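Soluble epoxide hydrolase (Bacillus megaterium, PDB 4INZ) is a soluble enzyme of the alpha/beta hydrolase fold, a single chain built round a mixed, mostly parallel beta sheet with helices packed against it. Local coordinates at residues E39-L44 with S107-V112; V131-A136 with N245-I250; I58-N63 with V297-L302; V28-I33 with V68-R73. The protein carries 1 engineered substitution. All coordinates share one frame; numbering follows the deposited sequence.

Contact 1. Residues E39-L44 with S107-V112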
# COMPACT_ATOMS: atom_id res chain seq x y z
N GLU A 39 4.88 -7.55 19.68
CA GLU A 39 4.80 -8.14 18.36
C GLU A 39 4.84 -7.05 17.30
O GLU A 39 4.38 -5.93 17.53
CB GLU A 39 3.51 -8.96 18.22
CG GLU A 39 3.42 -10.15 19.17
CD GLU A 39 4.55 -11.14 18.96
OE1 GLU A 39 5.19 -11.55 19.96
OE2 GLU A 39 4.80 -11.52 17.79
N LEU A 40 5.40 -7.38 16.14
CA LEU A 40 5.55 -6.40 15.06
C LEU A 40 4.26 -6.20 14.28
O LEU A 40 3.66 -7.16 13.80
CB LEU A 40 6.66 -6.84 14.11
CG LEU A 40 6.95 -5.97 12.89
CD1 LEU A 40 7.42 -4.58 13.33
CD2 LEU A 40 7.99 -6.65 12.00
N MET A 41 3.85 -4.94 14.17
CA MET A 41 2.80 -4.54 13.24
C MET A 41 3.47 -3.64 12.21
O MET A 41 3.85 -2.51 12.50
CB MET A 41 1.67 -3.81 13.97
CG MET A 41 0.48 -3.48 13.08
SD MET A 41 -0.86 -2.69 13.99
CE MET A 41 -1.52 -4.10 14.89
N LEU A 42 3.63 -4.17 11.00
CA LEU A 42 4.36 -3.50 9.94
C LEU A 42 3.38 -2.93 8.91
O LEU A 42 2.57 -3.67 8.36
CB LEU A 42 5.31 -4.48 9.27
CG LEU A 42 6.13 -3.99 8.08
CD1 LEU A 42 7.06 -2.86 8.51
CD2 LEU A 42 6.94 -5.15 7.49
N PHE A 43 3.47 -1.62 8.66
CA PHE A 43 2.55 -0.91 7.78
C PHE A 43 3.24 -0.55 6.47
O PHE A 43 4.34 0.01 6.48
CB PHE A 43 2.09 0.41 8.41
CG PHE A 43 1.35 0.26 9.71
CD1 PHE A 43 2.05 0.13 10.91
CD2 PHE A 43 -0.04 0.32 9.75
CE1 PHE A 43 1.37 0.02 12.12
CE2 PHE A 43 -0.73 0.20 10.95
CZ PHE A 43 -0.02 0.06 12.14
N LEU A 44 2.57 -0.84 5.35
CA LEU A 44 3.09 -0.53 4.02
C LEU A 44 2.13 0.39 3.27
O LEU A 44 1.00 -0.02 2.93
CB LEU A 44 3.26 -1.81 3.20
CG LEU A 44 4.06 -2.96 3.81
CD1 LEU A 44 4.19 -4.08 2.80
CD2 LEU A 44 5.43 -2.48 4.28
N SER A 107 7.89 -13.10 12.18
CA SER A 107 6.58 -12.85 11.59
C SER A 107 6.01 -11.55 12.12
O SER A 107 6.56 -10.95 13.04
CB SER A 107 5.61 -14.01 11.86
OG SER A 107 5.34 -14.13 13.25
N CYS A 108 4.90 -11.12 11.53
CA CYS A 108 4.29 -9.85 11.91
C CYS A 108 2.80 -9.83 11.57
O CYS A 108 2.29 -10.72 10.90
CB CYS A 108 4.98 -8.70 11.17
SG CYS A 108 4.67 -8.65 9.37
N THR A 109 2.12 -8.81 12.07
CA THR A 109 0.82 -8.44 11.55
C THR A 109 1.14 -7.43 10.46
O THR A 109 1.81 -6.44 10.74
CB THR A 109 -0.03 -7.77 12.63
OG1 THR A 109 -0.30 -8.73 13.66
CG2 THR A 109 -1.35 -7.27 12.05
N LEU A 110 0.69 -7.71 9.24
CA LEU A 110 1.01 -6.87 8.08
C LEU A 110 -0.20 -6.02 7.68
O LEU A 110 -1.28 -6.55 7.42
CB LEU A 110 1.46 -7.75 6.91
CG LEU A 110 2.10 -7.03 5.73
CD1 LEU A 110 3.39 -6.36 6.17
CD2 LEU A 110 2.38 -8.01 4.58
N VAL A 111 -0.00 -4.71 7.63
CA VAL A 111 -1.09 -3.76 7.35
C VAL A 111 -0.75 -2.98 6.08
O VAL A 111 0.30 -2.35 6.00
CB VAL A 111 -1.26 -2.78 8.51
CG1 VAL A 111 -2.52 -1.91 8.31
CG2 VAL A 111 -1.34 -3.54 9.82
N VAL A 112 -1.63 -3.04 5.08
CA VAL A 112 -1.21 -2.63 3.73
C VAL A 112 -2.25 -1.81 2.98
O VAL A 112 -3.45 -1.94 3.24
CB VAL A 112 -0.83 -3.86 2.88
CG1 VAL A 112 0.28 -4.66 3.57
CG2 VAL A 112 -2.04 -4.75 2.64
O HOH W 1 5.70 -10.29 15.65
O HOH W 2 1.84 -8.91 15.30

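Contact 2. Residues V131-A136 with N245-I250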
# COMPACT_ATOMS: atom_id res chain seq x y z
N VAL A 131 3.63 -13.90 8.04
CA VAL A 131 2.45 -13.07 8.27
C VAL A 131 1.43 -13.72 9.20
O VAL A 131 0.69 -14.61 8.79
CB VAL A 131 1.77 -12.69 6.94
CG1 VAL A 131 0.65 -11.69 7.18
CG2 VAL A 131 2.79 -12.11 5.97
N GLN A 132 1.39 -13.28 10.45
CA GLN A 132 0.43 -13.81 11.42
C GLN A 132 -1.00 -13.48 10.99
O GLN A 132 -1.88 -14.34 10.99
CB GLN A 132 0.68 -13.21 12.80
CG GLN A 132 2.08 -13.43 13.33
CD GLN A 132 2.35 -12.63 14.57
OE1 GLN A 132 3.41 -12.74 15.18
NE2 GLN A 132 1.38 -11.80 14.96
N LYS A 133 -1.21 -12.22 10.66
CA LYS A 133 -2.51 -11.74 10.19
C LYS A 133 -2.26 -10.62 9.20
O LYS A 133 -1.26 -9.90 9.30
CB LYS A 133 -3.35 -11.20 11.35
CG LYS A 133 -3.72 -12.22 12.43
CD LYS A 133 -4.72 -11.60 13.39
CE LYS A 133 -5.26 -12.62 14.37
NZ LYS A 133 -4.23 -12.99 15.35
N LEU A 134 -3.18 -10.47 8.25
CA LEU A 134 -3.08 -9.44 7.23
C LEU A 134 -4.27 -8.50 7.32
O LEU A 134 -5.42 -8.94 7.37
CB LEU A 134 -3.04 -10.07 5.84
CG LEU A 134 -3.03 -9.11 4.66
CD1 LEU A 134 -1.72 -8.33 4.62
CD2 LEU A 134 -3.26 -9.86 3.34
N ILE A 135 -3.99 -7.19 7.35
CA ILE A 135 -5.04 -6.19 7.30
C ILE A 135 -4.82 -5.37 6.03
O ILE A 135 -3.80 -4.69 5.89
CB ILE A 135 -5.00 -5.26 8.52
CG1 ILE A 135 -5.13 -6.08 9.81
CG2 ILE A 135 -6.10 -4.20 8.43
CD1 ILE A 135 -5.07 -5.25 11.09
N ALA A 136 -5.77 -5.48 5.10
CA ALA A 136 -5.62 -4.84 3.80
C ALA A 136 -6.66 -3.75 3.59
O ALA A 136 -7.86 -4.00 3.75
CB ALA A 136 -5.72 -5.87 2.70
N ASN A 245 -4.41 -18.90 3.45
CA ASN A 245 -5.15 -19.45 4.59
C ASN A 245 -5.05 -18.70 5.93
O ASN A 245 -5.69 -19.10 6.91
CB ASN A 245 -4.82 -20.93 4.78
CG ASN A 245 -5.44 -21.79 3.70
OD1 ASN A 245 -4.75 -22.55 3.02
ND2 ASN A 245 -6.75 -21.66 3.52
N ILE A 246 -4.27 -17.63 5.98
CA ILE A 246 -4.12 -16.88 7.22
C ILE A 246 -5.34 -15.99 7.44
O ILE A 246 -6.10 -15.75 6.50
CB ILE A 246 -2.85 -16.01 7.19
CG1 ILE A 246 -3.00 -14.91 6.12
CG2 ILE A 246 -1.62 -16.87 6.92
CD1 ILE A 246 -1.83 -13.96 6.05
N PRO A 247 -5.55 -15.52 8.67
CA PRO A 247 -6.68 -14.62 8.92
C PRO A 247 -6.44 -13.26 8.27
O PRO A 247 -5.36 -12.69 8.42
CB PRO A 247 -6.69 -14.47 10.45
CG PRO A 247 -5.88 -15.64 10.96
CD PRO A 247 -4.84 -15.86 9.91
N VAL A 248 -7.45 -12.76 7.56
CA VAL A 248 -7.34 -11.50 6.84
C VAL A 248 -8.53 -10.59 7.14
O VAL A 248 -9.67 -11.06 7.23
CB VAL A 248 -7.27 -11.72 5.32
CG1 VAL A 248 -7.19 -10.38 4.59
CG2 VAL A 248 -6.06 -12.58 4.96
N GLN A 249 -8.25 -9.31 7.30
CA GLN A 249 -9.28 -8.29 7.44
C GLN A 249 -9.12 -7.27 6.32
O GLN A 249 -8.03 -6.73 6.13
CB GLN A 249 -9.14 -7.55 8.77
CG GLN A 249 -10.08 -6.34 8.89
CD GLN A 249 -11.50 -6.75 9.23
OE1 GLN A 249 -11.73 -7.52 10.17
NE2 GLN A 249 -12.47 -6.24 8.47
N ILE A 250 -10.21 -7.02 5.59
CA ILE A 250 -10.25 -5.94 4.61
C ILE A 250 -10.98 -4.75 5.22
O ILE A 250 -12.03 -4.92 5.85
CB ILE A 250 -11.04 -6.34 3.35
CG1 ILE A 250 -10.52 -7.64 2.75
CG2 ILE A 250 -11.06 -5.19 2.35
CD1 ILE A 250 -9.05 -7.69 2.59

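Contact 3. Residues I58-N63 with V297-L302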
# COMPACT_ATOMS: atom_id res chain seq x y z
N ILE A 58 -0.35 4.17 14.13
CA ILE A 58 0.87 4.16 14.93
C ILE A 58 0.55 4.62 16.36
O ILE A 58 0.95 3.99 17.34
CB ILE A 58 1.96 5.05 14.31
CG1 ILE A 58 2.46 4.41 13.01
CG2 ILE A 58 3.14 5.24 15.28
CD1 ILE A 58 3.32 5.32 12.18
N ASP A 59 -0.19 5.72 16.48
CA ASP A 59 -0.53 6.24 17.81
C ASP A 59 -1.42 5.28 18.60
O ASP A 59 -1.26 5.12 19.82
CB ASP A 59 -1.19 7.62 17.71
CG ASP A 59 -0.21 8.70 17.27
OD1 ASP A 59 1.02 8.48 17.36
OD2 ASP A 59 -0.68 9.77 16.83
N GLU A 60 -2.35 4.64 17.91
CA GLU A 60 -3.33 3.81 18.59
C GLU A 60 -2.78 2.46 19.02
O GLU A 60 -3.07 1.97 20.10
CB GLU A 60 -4.58 3.61 17.72
CG GLU A 60 -5.57 2.60 18.28
CD GLU A 60 -6.31 3.10 19.53
OE1 GLU A 60 -6.24 4.31 19.84
OE2 GLU A 60 -6.96 2.27 20.20
N PHE A 61 -1.97 1.85 18.15
CA PHE A 61 -1.54 0.47 18.39
C PHE A 61 -0.15 0.33 19.02
O PHE A 61 0.27 -0.79 19.33
CB PHE A 61 -1.66 -0.35 17.10
CG PHE A 61 -3.08 -0.55 16.67
CD1 PHE A 61 -3.83 -1.59 17.19
CD2 PHE A 61 -3.68 0.35 15.80
CE1 PHE A 61 -5.16 -1.75 16.82
CE2 PHE A 61 -5.00 0.20 15.43
CZ PHE A 61 -5.74 -0.85 15.94
N SER A 62 0.52 1.45 19.24
CA SER A 62 1.88 1.41 19.81
C SER A 62 1.94 1.10 21.31
O SER A 62 3.03 0.89 21.85
CB SER A 62 2.64 2.70 19.49
OG SER A 62 1.95 3.84 19.99
N ASN A 63 0.80 1.06 21.98
CA ASN A 63 0.79 0.68 23.39
C ASN A 63 0.75 -0.84 23.55
O ASN A 63 1.01 -1.36 24.64
CB ASN A 63 -0.39 1.31 24.13
CG ASN A 63 -0.38 2.82 24.05
OD1 ASN A 63 -1.34 3.43 23.57
ND2 ASN A 63 0.70 3.44 24.51
N VAL A 297 -12.26 -1.34 14.08
CA VAL A 297 -12.38 -2.55 13.28
C VAL A 297 -11.09 -3.37 13.37
O VAL A 297 -11.12 -4.61 13.49
CB VAL A 297 -12.71 -2.24 11.80
CG1 VAL A 297 -12.62 -3.52 10.94
CG2 VAL A 297 -14.11 -1.62 11.69
N MET A 298 -9.94 -2.69 13.34
CA MET A 298 -8.67 -3.38 13.50
C MET A 298 -8.61 -4.10 14.83
O MET A 298 -8.25 -5.27 14.89
CB MET A 298 -7.49 -2.42 13.34
CG MET A 298 -7.34 -1.89 11.92
SD MET A 298 -6.05 -0.63 11.76
CE MET A 298 -4.59 -1.59 12.20
N TRP A 299 -8.98 -3.41 15.91
CA TRP A 299 -9.02 -4.05 17.23
C TRP A 299 -9.95 -5.26 17.22
O TRP A 299 -9.62 -6.33 17.75
CB TRP A 299 -9.49 -3.07 18.31
CG TRP A 299 -8.40 -2.22 18.87
CD1 TRP A 299 -8.34 -0.86 18.89
CD2 TRP A 299 -7.19 -2.68 19.49
NE1 TRP A 299 -7.18 -0.44 19.49
CE2 TRP A 299 -6.45 -1.54 19.87
CE3 TRP A 299 -6.66 -3.95 19.75
CZ2 TRP A 299 -5.21 -1.63 20.50
CZ3 TRP A 299 -5.42 -4.03 20.39
CH2 TRP A 299 -4.72 -2.88 20.76
N ASN A 300 -11.12 -5.08 16.63
CA ASN A 300 -12.10 -6.16 16.59
C ASN A 300 -11.50 -7.41 15.95
O ASN A 300 -11.63 -8.53 16.46
CB ASN A 300 -13.35 -5.72 15.84
CG ASN A 300 -14.47 -6.72 15.95
OD1 ASN A 300 -15.10 -6.86 17.01
ND2 ASN A 300 -14.72 -7.44 14.86
N PHE A 301 -10.83 -7.20 14.82
CA PHE A 301 -10.16 -8.27 14.10
C PHE A 301 -9.03 -8.91 14.91
O PHE A 301 -8.94 -10.14 15.02
CB PHE A 301 -9.60 -7.70 12.78
CG PHE A 301 -8.70 -8.64 12.05
CD1 PHE A 301 -9.19 -9.83 11.53
CD2 PHE A 301 -7.37 -8.33 11.85
CE1 PHE A 301 -8.36 -10.70 10.83
CE2 PHE A 301 -6.52 -9.20 11.16
CZ PHE A 301 -7.02 -10.37 10.65
N LEU A 302 -8.16 -8.08 15.47
CA LEU A 302 -7.00 -8.58 16.20
C LEU A 302 -7.41 -9.37 17.44
O LEU A 302 -6.69 -10.28 17.89
CB LEU A 302 -6.08 -7.42 16.60
CG LEU A 302 -5.42 -6.68 15.43
CD1 LEU A 302 -4.94 -5.29 15.84
CD2 LEU A 302 -4.26 -7.50 14.84

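Contact 4. Residues V28-I33 with V68-R73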
# COMPACT_ATOMS: atom_id res chain seq x y z
N VAL A 28 19.71 -1.66 -0.24
CA VAL A 28 19.25 -0.29 -0.09
C VAL A 28 19.05 0.08 1.38
O VAL A 28 18.86 -0.80 2.22
CB VAL A 28 17.93 -0.04 -0.85
CG1 VAL A 28 18.08 -0.44 -2.31
CG2 VAL A 28 16.78 -0.82 -0.21
N ASN A 29 19.09 1.38 1.68
CA ASN A 29 18.76 1.87 3.01
C ASN A 29 17.32 2.36 3.01
O ASN A 29 16.99 3.30 2.29
CB ASN A 29 19.67 3.03 3.41
CG ASN A 29 21.10 2.60 3.66
OD1 ASN A 29 21.36 1.51 4.18
ND2 ASN A 29 22.05 3.47 3.31
N LEU A 30 16.47 1.71 3.79
CA LEU A 30 15.07 2.13 3.90
C LEU A 30 14.82 2.86 5.21
O LEU A 30 15.27 2.42 6.27
CB LEU A 30 14.14 0.92 3.81
CG LEU A 30 14.20 0.08 2.54
CD1 LEU A 30 13.13 -0.98 2.59
CD2 LEU A 30 14.03 0.96 1.31
N HIS A 31 14.11 3.98 5.11
CA HIS A 31 13.73 4.76 6.27
C HIS A 31 12.39 4.27 6.85
O HIS A 31 11.52 3.83 6.10
CB HIS A 31 13.61 6.23 5.87
CG HIS A 31 13.14 7.13 6.97
ND1 HIS A 31 11.82 7.52 7.10
CD2 HIS A 31 13.81 7.73 7.99
CE1 HIS A 31 11.70 8.32 8.15
NE2 HIS A 31 12.90 8.46 8.70
N TYR A 32 12.23 4.34 8.16
CA TYR A 32 10.95 3.92 8.76
C TYR A 32 10.65 4.67 10.05
O TYR A 32 11.56 5.20 10.69
CB TYR A 32 10.92 2.41 9.03
CG TYR A 32 11.94 1.92 10.05
CD1 TYR A 32 13.19 1.47 9.65
CD2 TYR A 32 11.64 1.88 11.41
CE1 TYR A 32 14.12 1.02 10.56
CE2 TYR A 32 12.58 1.42 12.34
CZ TYR A 32 13.81 0.99 11.91
OH TYR A 32 14.76 0.54 12.81
N ILE A 33 9.37 4.73 10.40
CA ILE A 33 8.91 5.26 11.68
C ILE A 33 8.68 4.09 12.61
O ILE A 33 8.11 3.08 12.20
CB ILE A 33 7.54 5.95 11.55
CG1 ILE A 33 7.58 7.10 10.56
CG2 ILE A 33 7.07 6.44 12.92
CD1 ILE A 33 6.22 7.74 10.40
N VAL A 68 5.65 -0.35 13.18
CA VAL A 68 6.67 0.14 12.25
C VAL A 68 6.03 0.48 10.91
O VAL A 68 5.37 -0.37 10.29
CB VAL A 68 7.78 -0.93 12.04
CG1 VAL A 68 8.71 -0.53 10.91
CG2 VAL A 68 8.57 -1.13 13.33
N ALA A 69 6.19 1.72 10.46
CA ALA A 69 5.70 2.13 9.15
C ALA A 69 6.88 2.40 8.23
O ALA A 69 7.68 3.31 8.47
CB ALA A 69 4.79 3.36 9.26
N LEU A 70 7.00 1.60 7.17
CA LEU A 70 8.12 1.67 6.25
C LEU A 70 7.90 2.72 5.16
O LEU A 70 6.79 2.87 4.66
CB LEU A 70 8.32 0.30 5.60
CG LEU A 70 9.53 0.06 4.70
CD1 LEU A 70 10.83 0.20 5.49
CD2 LEU A 70 9.42 -1.34 4.10
N ASP A 71 8.97 3.44 4.80
CA ASP A 71 8.97 4.19 3.55
C ASP A 71 9.50 3.27 2.46
O ASP A 71 10.67 2.86 2.52
CB ASP A 71 9.86 5.44 3.64
CG ASP A 71 9.27 6.53 4.52
OD1 ASP A 71 8.02 6.62 4.66
OD2 ASP A 71 10.06 7.34 5.05
N LEU A 72 8.66 2.90 1.50
CA LEU A 72 9.08 2.02 0.42
C LEU A 72 10.25 2.62 -0.36
O LEU A 72 10.43 3.83 -0.40
CB LEU A 72 7.91 1.74 -0.52
CG LEU A 72 6.71 1.03 0.09
CD1 LEU A 72 5.61 0.86 -0.96
CD2 LEU A 72 7.11 -0.32 0.69
N ARG A 73 11.05 1.76 -1.01
CA ARG A 73 12.19 2.26 -1.77
C ARG A 73 11.71 3.31 -2.76
O ARG A 73 10.66 3.17 -3.39
CB ARG A 73 12.95 1.13 -2.47
CG ARG A 73 12.13 0.29 -3.46
CD ARG A 73 13.02 -0.65 -4.26
NE ARG A 73 13.78 -1.58 -3.43
CZ ARG A 73 15.01 -2.01 -3.72
NH1 ARG A 73 15.61 -1.60 -4.83
NH2 ARG A 73 15.64 -2.86 -2.91

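Contact 1. Residues E39-L44 with S107-V112
Val111 touches both Phe43 and Met41, which lie on the same face of strand 40-44. Its CB and CG1 lie alongside the Phe43 ring, with CB 3.6 Å from Phe43 CD2, and its CG2 branch reaches back to within 3.7 Å of Met41 CG. The valine can serve both because its CG1 stands anti to the backbone N (chi1 -172°) and CG2 beside it. On the other face of the sheet Leu44 rests with CD1 4.0 Å from Val112 CG1 and 4.1 Å from Leu110 CD1. Leu42 runs side by side with Leu110, CD2 to CD1 4.0 Å, and Ile96 and Ile100 of helix 89-102 close over this layer. The strands are parallel neighbours in the core of the hydrolase sheet. Their backbones share four hydrogen bonds, among them Leu44 N to Val111 O at 2.8 Å and Leu42 N to Thr109 O at 2.9 Å. Near the start of the strands a water joins Leu40 O to Thr109 OG1. Apart from this hydrated start, the contact is apolar on both faces and polar only along the backbone, so backbone hydrogen bonds hold the register while apolar side chains, mostly lying side by side, pack on both faces.

Contact 2. Residues V131-A136 with N245-I250
At the Gln249 peptide group the carbonyl oxygen takes the N-H of Ala136, O to N 2.8 Å. The side-chain amide of the same residue has Ile250 O in its plane: NE2 donates to it at 3.0 Å, approaching that carbonyl from 46° above its plane. Val297 and Phe301 of helix 291-303 pack against the Gln249 side chain. Pro247 meets the backbone at the corner before strand 133-136 through CD, 3.5 Å from Gln132 O, while its own carbonyl takes the N-H of Leu134, O to N 3.1 Å, in the carbonyl plane. Another backbone bond, Gln249 N to Leu134 O, continues the parallel ladder. These strands are sheet neighbours although more than a hundred residues, largely helical, separate them in sequence; this is consistent with the helical lid that epoxide hydrolases of the alpha/beta hydrolase fold carry between two strands of the sheet. Before the paired residues, Ile246 sends CD1 to 3.5 Å from Val131 CG1, the two side chains crossing at about a right angle. Its CG1 sits between the backbone N and the carbonyl carbon (chi1 66°), which leaves CG2 against Val131 O, 3.7 Å away. Leu134 lies beside Val248, CB to CG2 4.0 Å. Ile250 bends at chi2 (-48°) and brings its CD1 to 3.8 Å from Ala136 CB, with Trp121 of helix 115-126 packing on Leu134, Val248 and Ile250.

Contact 3. Residues I58-N63 with V297-L302
Phe61 drives the corner of its ring into the face of the Trp299 indole: CE1 stands over the centre of that ring system, 3.3 Å from Trp299 CE2. The two rings are oblique, with planes 36° apart between the phenyl and the five-membered ring, and the side chains slide past each other in opposite directions. While its face takes the phenylalanine, the indole presents its edge to Glu60, and NE1 donates to Glu60 OE2 at 2.8 Å. The acceptor lies close to the indole plane and uses the lone pair pointing away from the other oxygen. Glu60 leaves its helix with CG anti to the backbone N, which sets CG over one face of the Phe61 ring; the fold at chi2 (71°) then carries the carboxylate to the indole nitrogen. Together these contacts join helix 55-61 to the C-terminal helix 291-303, the pair that packs side by side on one face of the alpha/beta hydrolase sheet. Met298 adds a Met-aromatic contact: the turn at chi3 (63°) places CE 3.7 Å from Phe61 CE2, and its sulfur, 3.9 Å from that same CE2, meets the ring obliquely. Its CB comes nearer still, 3.5 Å from Phe61 CZ. Leu302, one helical turn beyond Met298, touches Phe61 CE1 through CD1 at 3.7 Å. Toward the sheet Phe61 also rests on Thr67, and Met298 on Ile135 and Ile251.

Contact 4. Residues V28-I33 with V68-R73
Strands 28-33 and 68-70 run antiparallel with a strong twist, 144° between their directions. Ile33 and Ala69 form a hydrogen-bonded pair, each N about 2.9 Å from the other's O, and Tyr32 faces Leu70 as a non-hydrogen-bonded pair. One step on, Asp71 N bonds to His31 O at 2.9 Å, after which segment 68-73 diverges from strand 28-33. Strand 28-36 is the one antiparallel strand, set between 20-25 and 66-70, as strand 2 is in the alpha/beta hydrolase fold; 66-70 pairs in parallel with 40-44. The buried side chains of His31 and Asp71 lie side by side: ND1 donates to Asp71 OD2 at 2.7 Å, reaching it from above the carboxylate plane. Asn76 also bonds OD2 and Ser51 bonds OD1, so both oxygens are held. Leu70 tucks CD1 against Leu30 CB at 3.8 Å, and Leu30 CD2 reaches Arg73 CA at the same distance. Arg73 takes CG between its backbone N and carbonyl carbon (chi1 59°) and bends back, laying one guanidinium face on Val28, whose CG1 is 3.5 Å from NH2; its charge pairs with Asp95. Tyr32 leans its ring on Val68, CD2 to CG1 3.8 Å.

In the fold
From the N terminus, strand 28-33 opens the loop of contact 4, and before 68-73 closes it both 39-44 and 58-63 have gone by, opening contacts 1 and 3. Contact 1 closes next, at 107-112, and so crosses contact 4. Contact 2 then opens at 131-136, runs through a long helical passage and closes at 245-250, nested inside contact 3, which closes last at 297-302 after crossing both contacts 1 and 4. Contacts 4, 1 and 2 stitch successive parts of one sheet, joined by backbone bonds from 66-70 to 40-44 and from 108-112 to 131-137. Contact 3 joins two helices across one sheet face, touching all three.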